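Local atomic coordinates of alpha-glucosidase (PDB entry 5HQA), a protein that hydrolyses alpha-glucosides as a calcium-binding enzyme of glycoside hydrolase family 97 and is activated by chloride. Residues 260-268 with 546-554; 286-297 with 334-345. One frame throughout, in Å; residues are numbered along the deposited sequence. Where two conformers were deposited one is given.

Two contacts in the barrel region of this enzyme illustrate how closures of very different length build one fold. From the N terminus, the chain first completes its large antiparallel sheets, then enters contact 1 at 260-268, where the first strand of the parallel sheet begins. It next runs through 286-297 and, after only 36 intervening residues, returns at 334-345 to close contact 2, so this short loop lies wholly within the long one. Contact 1 closes last, at 546-554, with 277 residues between its two segments, tying the first barrel strand to the exit toward the C-terminal sheet. Contact 2 joins two successive outer helices. The two meet directly where I267 and G268 pack against Y296.

Contact 1 (260-268 with 546-554); sequences WVKPGKYIG and FIQDVPTDW. With FMT (formic acid), chain L.
A buried lysine gripping the end of a helix joins the beginning of the barrel to its exit: K265, on the first strand of the parallel sheet, reaches the carboxyl end of helix 541-549. Its chain starts out nearly straight and then bends at the third torsion (chi3 -68°), which swings the ammonium group in among backbone carbonyls. NZ donates to V550 O at 2.7 Å, from a position tilted 28° out of that carbonyl plane. A second bond, NZ to I547 O at 2.8 Å, lies in the carbonyl plane, and a weak third runs to Q548 O. The negative end of the helix would be expected to favour the lysine charge, with the buried ammonium in turn satisfying carbonyls of the helix end. Nearer the backbone, K265 CG rests against T552 CG2 at 3.6 Å. The other branch of T552 meets proline instead, with OG1 3.6 Å from P263 CB, while its polar partner is P526 O. P263 also leans on D553, CG to CG at 4.1 Å, and D553 is anchored through OD2 to G71 N. At the N-terminal end of 260-268, W260 NE1 donates to O2 of a formic acid molecule, probably from the crystallisation liquor, at 3.1 Å. Strand 264-269 runs between strands 307-310 and 527-529; on the other side of the contact I547 and V550 pack on helix 513-522, and the D549 carboxylate, bonded to Q545 through OD1, forms a salt bridge through OD2 with R657 of the C-terminal sheet.

Contact 2 (286-297 with 334-345); sequences HGATTKNTKYYM and YDDFDIAALTKY
The carbonyl oxygen of D336 draws together the two loops that lead into neighbouring barrel helices. T290 N donates to D336 O at 2.9 Å, in the carbonyl plane, and the CA-H of T289 adds a softer contact with the same oxygen. The hydroxyl of T290 stands beside its own backbone N (chi1 -55°), and from there OG1 accepts from D338 N at 2.9 Å, clasping the start of the second helix to the first. Each helix begins with an N-cap: T289 OG1 accepts from N292 N, and D338 OD1 from A341 N. The carboxylate of D336 meets H286, whose ND1 gives OD2 a virtually straight 2.8 Å bond on the syn side. Ring and carboxylate lie only 17° apart in plane. H286 NE2 is bonded to G312 O, so both ring nitrogens face acceptors, consistent with a protonated imidazole.

Further along, L342 is a knob in the hole formed by T290, T293, K294 and M297, its CD2 3.7 Å from T293 CG2. Its other methyl, CD1, lies over one face of the F337 ring, offset toward the rim. K294 CG lies over one face of the Y345 ring, 4.0 Å from its centroid, and M297 SD sits at the ring edge, 3.8 Å from Y345 CD2, a Met-aromatic contact. D298 holds the Y345 hydroxyl. The axes of segments 290-297 and 339-345 run nearly parallel, 13° apart in direction and 10.4 Å at closest approach, and strand 307-310 lies beneath, its V310 meeting A288, T293 and F337, while Y296 packs on strand 264-269.

Contact 1 (260-268 with 546-554)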
# COMPACT_ATOMS: atom_id res chain seq x y z
N TRP A 260 -14.06 -9.68 13.54
CA TRP A 260 -13.62 -10.90 12.87
C TRP A 260 -12.42 -10.69 11.96
O TRP A 260 -11.90 -11.67 11.41
CB TRP A 260 -14.77 -11.50 12.06
CG TRP A 260 -15.48 -10.51 11.16
CD1 TRP A 260 -16.57 -9.75 11.47
CD2 TRP A 260 -15.15 -10.20 9.79
NE1 TRP A 260 -16.94 -8.98 10.38
CE2 TRP A 260 -16.09 -9.24 9.35
CE3 TRP A 260 -14.15 -10.63 8.91
CZ2 TRP A 260 -16.06 -8.72 8.05
CZ3 TRP A 260 -14.12 -10.11 7.63
CH2 TRP A 260 -15.07 -9.16 7.22
N VAL A 261 -11.98 -9.45 11.77
CA VAL A 261 -10.74 -9.14 11.07
C VAL A 261 -9.62 -9.14 12.11
O VAL A 261 -9.66 -8.34 13.06
CB VAL A 261 -10.83 -7.79 10.35
CG1 VAL A 261 -9.51 -7.49 9.65
CG2 VAL A 261 -11.98 -7.78 9.35
N LYS A 262 -8.64 -10.03 11.95
CA LYS A 262 -7.62 -10.29 12.96
C LYS A 262 -6.23 -9.96 12.44
O LYS A 262 -5.65 -10.76 11.67
CB LYS A 262 -7.66 -11.75 13.42
CG LYS A 262 -9.01 -12.23 13.97
CD LYS A 262 -9.42 -11.48 15.23
CE LYS A 262 -10.33 -12.34 16.12
NZ LYS A 262 -11.09 -13.34 15.31
N PRO A 263 -5.63 -8.84 12.84
CA PRO A 263 -4.21 -8.61 12.53
C PRO A 263 -3.36 -9.70 13.16
O PRO A 263 -3.69 -10.23 14.23
CB PRO A 263 -3.92 -7.25 13.16
CG PRO A 263 -5.27 -6.60 13.31
CD PRO A 263 -6.22 -7.73 13.61
N GLY A 264 -2.26 -10.04 12.50
CA GLY A 264 -1.39 -11.06 13.06
C GLY A 264 -0.26 -11.40 12.11
O GLY A 264 -0.11 -10.79 11.05
N LYS A 265 0.52 -12.40 12.49
CA LYS A 265 1.66 -12.84 11.70
C LYS A 265 1.37 -14.20 11.09
O LYS A 265 0.61 -15.00 11.66
CB LYS A 265 2.92 -12.89 12.55
CG LYS A 265 3.41 -11.50 12.94
CD LYS A 265 4.48 -11.56 14.02
CE LYS A 265 3.88 -12.05 15.34
NZ LYS A 265 4.81 -11.79 16.46
N TYR A 266 1.95 -14.47 9.93
CA TYR A 266 1.70 -15.74 9.26
C TYR A 266 2.96 -16.24 8.59
O TYR A 266 3.93 -15.50 8.39
CB TYR A 266 0.55 -15.62 8.24
CG TYR A 266 0.82 -14.81 6.99
CD1 TYR A 266 0.85 -13.41 7.03
CD2 TYR A 266 1.01 -15.43 5.77
CE1 TYR A 266 1.09 -12.66 5.89
CE2 TYR A 266 1.24 -14.69 4.61
CZ TYR A 266 1.28 -13.31 4.68
OH TYR A 266 1.52 -12.58 3.54
N ILE A 267 2.95 -17.54 8.29
CA ILE A 267 3.99 -18.17 7.49
C ILE A 267 3.31 -18.79 6.28
O ILE A 267 2.09 -18.71 6.13
CB ILE A 267 4.77 -19.23 8.28
CG1 ILE A 267 3.82 -20.35 8.74
CG2 ILE A 267 5.49 -18.59 9.47
CD1 ILE A 267 4.49 -21.40 9.61
N GLY A 268 4.08 -19.43 5.40
CA GLY A 268 3.42 -20.00 4.26
C GLY A 268 4.25 -20.97 3.46
O GLY A 268 5.47 -20.86 3.41
N PHE A 546 12.81 -11.78 17.78
CA PHE A 546 12.19 -10.50 17.48
C PHE A 546 10.92 -10.68 16.67
O PHE A 546 9.91 -10.01 16.92
CB PHE A 546 13.13 -9.56 16.74
CG PHE A 546 12.52 -8.21 16.50
CD1 PHE A 546 12.44 -7.29 17.54
CD2 PHE A 546 11.97 -7.88 15.27
CE1 PHE A 546 11.84 -6.05 17.35
CE2 PHE A 546 11.37 -6.65 15.07
CZ PHE A 546 11.31 -5.73 16.11
N ILE A 547 10.95 -11.57 15.67
CA ILE A 547 9.76 -11.80 14.86
C ILE A 547 8.65 -12.41 15.71
O ILE A 547 7.47 -12.08 15.54
CB ILE A 547 10.11 -12.70 13.66
CG1 ILE A 547 11.17 -12.02 12.79
CG2 ILE A 547 8.87 -13.00 12.83
CD1 ILE A 547 11.58 -12.83 11.55
N GLN A 548 9.01 -13.31 16.63
CA GLN A 548 8.00 -13.86 17.53
C GLN A 548 7.39 -12.79 18.41
O GLN A 548 6.20 -12.87 18.74
CB GLN A 548 8.62 -14.95 18.40
CG GLN A 548 9.02 -16.20 17.65
CD GLN A 548 9.69 -17.18 18.57
OE1 GLN A 548 10.91 -17.16 18.73
NE2 GLN A 548 8.90 -18.04 19.21
N ASP A 549 8.18 -11.79 18.81
CA ASP A 549 7.69 -10.79 19.75
C ASP A 549 6.87 -9.69 19.07
O ASP A 549 5.94 -9.16 19.68
CB ASP A 549 8.86 -10.13 20.49
CG ASP A 549 9.49 -11.03 21.55
OD1 ASP A 549 8.97 -12.13 21.83
OD2 ASP A 549 10.51 -10.59 22.12
N VAL A 550 7.20 -9.34 17.83
CA VAL A 550 6.75 -8.05 17.30
C VAL A 550 5.25 -8.10 16.97
O VAL A 550 4.78 -9.08 16.38
CB VAL A 550 7.60 -7.63 16.09
CG1 VAL A 550 7.39 -8.57 14.88
CG2 VAL A 550 7.34 -6.16 15.72
N PRO A 551 4.47 -7.09 17.36
CA PRO A 551 3.06 -7.03 16.97
C PRO A 551 2.91 -6.49 15.55
O PRO A 551 3.89 -6.11 14.89
CB PRO A 551 2.46 -6.08 18.01
CG PRO A 551 3.59 -5.20 18.42
CD PRO A 551 4.85 -6.03 18.30
N THR A 552 1.66 -6.49 15.06
CA THR A 552 1.33 -5.96 13.74
C THR A 552 0.21 -4.93 13.82
O THR A 552 -0.34 -4.53 12.79
CB THR A 552 0.92 -7.08 12.77
OG1 THR A 552 -0.37 -7.59 13.15
CG2 THR A 552 1.93 -8.22 12.78
N ASP A 553 -0.15 -4.50 15.02
CA ASP A 553 -1.27 -3.59 15.23
C ASP A 553 -0.84 -2.58 16.28
O ASP A 553 -0.32 -2.96 17.33
CB ASP A 553 -2.51 -4.38 15.67
CG ASP A 553 -3.78 -3.56 15.61
OD1 ASP A 553 -4.69 -3.85 16.42
OD2 ASP A 553 -3.87 -2.64 14.77
N TRP A 554 -1.04 -1.30 15.99
CA TRP A 554 -0.33 -0.26 16.72
C TRP A 554 -1.31 0.79 17.20
O TRP A 554 -2.21 1.20 16.46
CB TRP A 554 0.72 0.40 15.82
CG TRP A 554 1.62 -0.59 15.13
CD1 TRP A 554 1.51 -1.05 13.84
CD2 TRP A 554 2.75 -1.25 15.70
NE1 TRP A 554 2.52 -1.95 13.58
CE2 TRP A 554 3.29 -2.09 14.70
CE3 TRP A 554 3.36 -1.22 16.96
CZ2 TRP A 554 4.42 -2.89 14.92
CZ3 TRP A 554 4.49 -2.00 17.18
CH2 TRP A 554 5.01 -2.83 16.16
C FMT L . -20.10 -8.02 8.66
O1 FMT L . -20.00 -8.44 7.50
O2 FMT L . -19.25 -7.32 9.22

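Contact 2 (286-297 with 334-345)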
# COMPACT_ATOMS: atom_id res chain seq x y z
N HIS A 286 5.77 -30.90 -5.23
CA HIS A 286 4.59 -30.07 -4.99
C HIS A 286 4.61 -29.51 -3.57
O HIS A 286 4.77 -30.26 -2.60
CB HIS A 286 3.32 -30.90 -5.22
CG HIS A 286 2.07 -30.08 -5.22
ND1 HIS A 286 0.85 -30.59 -4.82
CD2 HIS A 286 1.85 -28.79 -5.57
CE1 HIS A 286 -0.07 -29.64 -4.93
NE2 HIS A 286 0.51 -28.55 -5.39
N GLY A 287 4.45 -28.19 -3.44
CA GLY A 287 4.48 -27.59 -2.12
C GLY A 287 3.23 -27.90 -1.31
O GLY A 287 3.31 -28.27 -0.13
N ALA A 288 2.06 -27.76 -1.93
CA ALA A 288 0.77 -27.78 -1.23
C ALA A 288 0.28 -29.21 -1.04
O ALA A 288 -0.62 -29.69 -1.73
CB ALA A 288 -0.25 -26.94 -2.00
N THR A 289 0.87 -29.90 -0.07
CA THR A 289 0.40 -31.22 0.32
C THR A 289 -0.12 -31.18 1.75
O THR A 289 0.23 -30.30 2.54
CB THR A 289 1.51 -32.27 0.22
OG1 THR A 289 2.46 -32.05 1.28
CG2 THR A 289 2.20 -32.17 -1.12
N THR A 290 -0.97 -32.16 2.07
CA THR A 290 -1.46 -32.29 3.43
C THR A 290 -0.31 -32.38 4.43
O THR A 290 -0.28 -31.67 5.44
CB THR A 290 -2.36 -33.53 3.53
OG1 THR A 290 -3.40 -33.44 2.55
CG2 THR A 290 -2.98 -33.64 4.91
N LYS A 291 0.67 -33.24 4.13
CA LYS A 291 1.81 -33.43 5.02
C LYS A 291 2.58 -32.12 5.22
O LYS A 291 2.92 -31.76 6.36
CB LYS A 291 2.72 -34.51 4.46
CG LYS A 291 4.03 -34.72 5.20
CD LYS A 291 4.79 -35.90 4.60
CE LYS A 291 6.06 -36.23 5.38
NZ LYS A 291 7.08 -35.15 5.25
N ASN A 292 2.88 -31.42 4.13
CA ASN A 292 3.63 -30.17 4.25
C ASN A 292 2.83 -29.13 5.03
O ASN A 292 3.37 -28.43 5.88
CB ASN A 292 4.00 -29.62 2.87
CG ASN A 292 5.18 -30.35 2.25
OD1 ASN A 292 5.95 -31.02 2.94
ND2 ASN A 292 5.33 -30.21 0.93
N THR A 293 1.53 -29.03 4.75
CA THR A 293 0.71 -28.03 5.43
C THR A 293 0.65 -28.30 6.92
O THR A 293 0.77 -27.37 7.73
CB THR A 293 -0.69 -27.98 4.82
OG1 THR A 293 -0.59 -27.67 3.42
CG2 THR A 293 -1.53 -26.92 5.50
N LYS A 294 0.51 -29.57 7.31
CA LYS A 294 0.49 -29.91 8.73
C LYS A 294 1.82 -29.58 9.39
O LYS A 294 1.86 -29.15 10.55
CB LYS A 294 0.16 -31.38 8.92
CG LYS A 294 -1.29 -31.75 8.65
CD LYS A 294 -1.56 -33.22 8.97
CE LYS A 294 -3.05 -33.52 8.93
NZ LYS A 294 -3.38 -34.94 9.27
N TYR A 295 2.92 -29.79 8.68
CA TYR A 295 4.23 -29.44 9.22
C TYR A 295 4.34 -27.94 9.47
O TYR A 295 4.84 -27.52 10.52
CB TYR A 295 5.32 -29.93 8.26
CG TYR A 295 6.69 -29.31 8.47
CD1 TYR A 295 7.57 -29.81 9.41
CD2 TYR A 295 7.10 -28.23 7.69
CE1 TYR A 295 8.83 -29.25 9.59
CE2 TYR A 295 8.35 -27.66 7.85
CZ TYR A 295 9.21 -28.17 8.81
OH TYR A 295 10.45 -27.59 8.96
N TYR A 296 3.85 -27.13 8.53
CA TYR A 296 3.87 -25.68 8.74
C TYR A 296 2.94 -25.27 9.88
O TYR A 296 3.27 -24.38 10.67
CB TYR A 296 3.49 -24.95 7.45
CG TYR A 296 4.66 -24.70 6.52
CD1 TYR A 296 5.29 -25.74 5.84
CD2 TYR A 296 5.14 -23.40 6.31
CE1 TYR A 296 6.35 -25.50 4.99
CE2 TYR A 296 6.21 -23.16 5.46
CZ TYR A 296 6.81 -24.21 4.80
OH TYR A 296 7.87 -23.98 3.96
N MET A 297 1.77 -25.91 9.99
CA MET A 297 0.85 -25.57 11.07
C MET A 297 1.45 -25.90 12.43
O MET A 297 1.28 -25.13 13.39
CB MET A 297 -0.48 -26.30 10.90
CG MET A 297 -1.36 -25.67 9.83
SD MET A 297 -2.68 -26.78 9.31
CE MET A 297 -4.10 -25.87 9.76
N TYR A 334 -6.08 -30.18 -5.47
CA TYR A 334 -5.33 -31.34 -5.91
C TYR A 334 -5.60 -32.53 -4.99
O TYR A 334 -5.99 -32.37 -3.82
CB TYR A 334 -3.83 -31.04 -5.92
CG TYR A 334 -3.33 -30.18 -7.06
CD1 TYR A 334 -3.27 -30.68 -8.35
CD2 TYR A 334 -2.86 -28.89 -6.84
CE1 TYR A 334 -2.79 -29.91 -9.41
CE2 TYR A 334 -2.37 -28.11 -7.88
CZ TYR A 334 -2.34 -28.63 -9.17
OH TYR A 334 -1.85 -27.87 -10.22
N ASP A 335 -5.36 -33.73 -5.51
CA ASP A 335 -5.61 -34.94 -4.73
C ASP A 335 -4.71 -35.07 -3.51
O ASP A 335 -5.05 -35.82 -2.59
CB ASP A 335 -5.43 -36.18 -5.61
CG ASP A 335 -6.52 -36.32 -6.64
OD1 ASP A 335 -7.55 -35.62 -6.49
OD2 ASP A 335 -6.35 -37.13 -7.58
N ASP A 336 -3.57 -34.38 -3.48
CA ASP A 336 -2.67 -34.49 -2.34
C ASP A 336 -2.89 -33.38 -1.33
O ASP A 336 -2.09 -33.24 -0.39
CB ASP A 336 -1.21 -34.54 -2.79
CG ASP A 336 -0.81 -33.36 -3.66
OD1 ASP A 336 -1.69 -32.55 -4.04
OD2 ASP A 336 0.40 -33.23 -3.95
N PHE A 337 -3.97 -32.60 -1.47
CA PHE A 337 -4.31 -31.53 -0.54
C PHE A 337 -5.70 -31.83 0.02
O PHE A 337 -6.71 -31.58 -0.64
CB PHE A 337 -4.26 -30.18 -1.24
CG PHE A 337 -4.37 -29.01 -0.30
CD1 PHE A 337 -5.58 -28.36 -0.13
CD2 PHE A 337 -3.27 -28.56 0.40
CE1 PHE A 337 -5.68 -27.27 0.73
CE2 PHE A 337 -3.36 -27.47 1.26
CZ PHE A 337 -4.57 -26.83 1.42
N ASP A 338 -5.75 -32.34 1.25
CA ASP A 338 -6.99 -32.82 1.87
C ASP A 338 -7.55 -31.69 2.72
O ASP A 338 -7.19 -31.53 3.89
CB ASP A 338 -6.69 -34.07 2.70
CG ASP A 338 -7.94 -34.73 3.26
OD1 ASP A 338 -9.00 -34.07 3.37
OD2 ASP A 338 -7.86 -35.92 3.62
N ILE A 339 -8.48 -30.92 2.16
CA ILE A 339 -8.89 -29.69 2.83
C ILE A 339 -9.76 -29.98 4.05
O ILE A 339 -9.77 -29.21 5.02
CB ILE A 339 -9.57 -28.72 1.83
CG1 ILE A 339 -9.57 -27.29 2.39
CG2 ILE A 339 -10.99 -29.18 1.50
CD1 ILE A 339 -9.99 -26.21 1.40
N ALA A 340 -10.49 -31.11 4.06
CA ALA A 340 -11.26 -31.48 5.23
C ALA A 340 -10.35 -31.89 6.38
O ALA A 340 -10.58 -31.51 7.53
CB ALA A 340 -12.23 -32.61 4.89
N ALA A 341 -9.30 -32.66 6.07
CA ALA A 341 -8.32 -33.02 7.09
C ALA A 341 -7.62 -31.78 7.65
O ALA A 341 -7.42 -31.66 8.86
CB ALA A 341 -7.30 -33.99 6.51
N LEU A 342 -7.26 -30.84 6.77
CA LEU A 342 -6.58 -29.63 7.24
C LEU A 342 -7.52 -28.71 8.00
O LEU A 342 -7.08 -27.99 8.91
CB LEU A 342 -5.95 -28.92 6.05
CG LEU A 342 -4.84 -29.75 5.39
CD1 LEU A 342 -4.45 -29.16 4.04
CD2 LEU A 342 -3.64 -29.84 6.31
N THR A 343 -8.81 -28.72 7.66
CA THR A 343 -9.80 -28.00 8.45
C THR A 343 -9.84 -28.53 9.88
O THR A 343 -9.84 -27.75 10.84
CB THR A 343 -11.18 -28.12 7.80
OG1 THR A 343 -11.15 -27.49 6.51
CG2 THR A 343 -12.24 -27.44 8.66
N LYS A 344 -9.87 -29.86 10.04
CA LYS A 344 -9.82 -30.44 11.37
C LYS A 344 -8.51 -30.10 12.07
O LYS A 344 -8.49 -29.77 13.26
CB LYS A 344 -9.98 -31.96 11.31
CG LYS A 344 -11.27 -32.42 10.67
CD LYS A 344 -11.38 -33.94 10.70
CE LYS A 344 -12.20 -34.42 11.88
NZ LYS A 344 -13.62 -34.00 11.74
N TYR A 345 -7.40 -30.16 11.33
CA TYR A 345 -6.11 -29.86 11.94
C TYR A 345 -6.02 -28.39 12.36
O TYR A 345 -5.36 -28.08 13.35
CB TYR A 345 -4.98 -30.23 10.97
CG TYR A 345 -3.70 -30.61 11.68
CD1 TYR A 345 -3.64 -31.75 12.48
CD2 TYR A 345 -2.55 -29.85 11.54
CE1 TYR A 345 -2.48 -32.11 13.13
CE2 TYR A 345 -1.38 -30.21 12.19
CZ TYR A 345 -1.35 -31.34 12.98
OH TYR A 345 -0.18 -31.69 13.62
O HOH W 1 -6.58 -33.94 10.28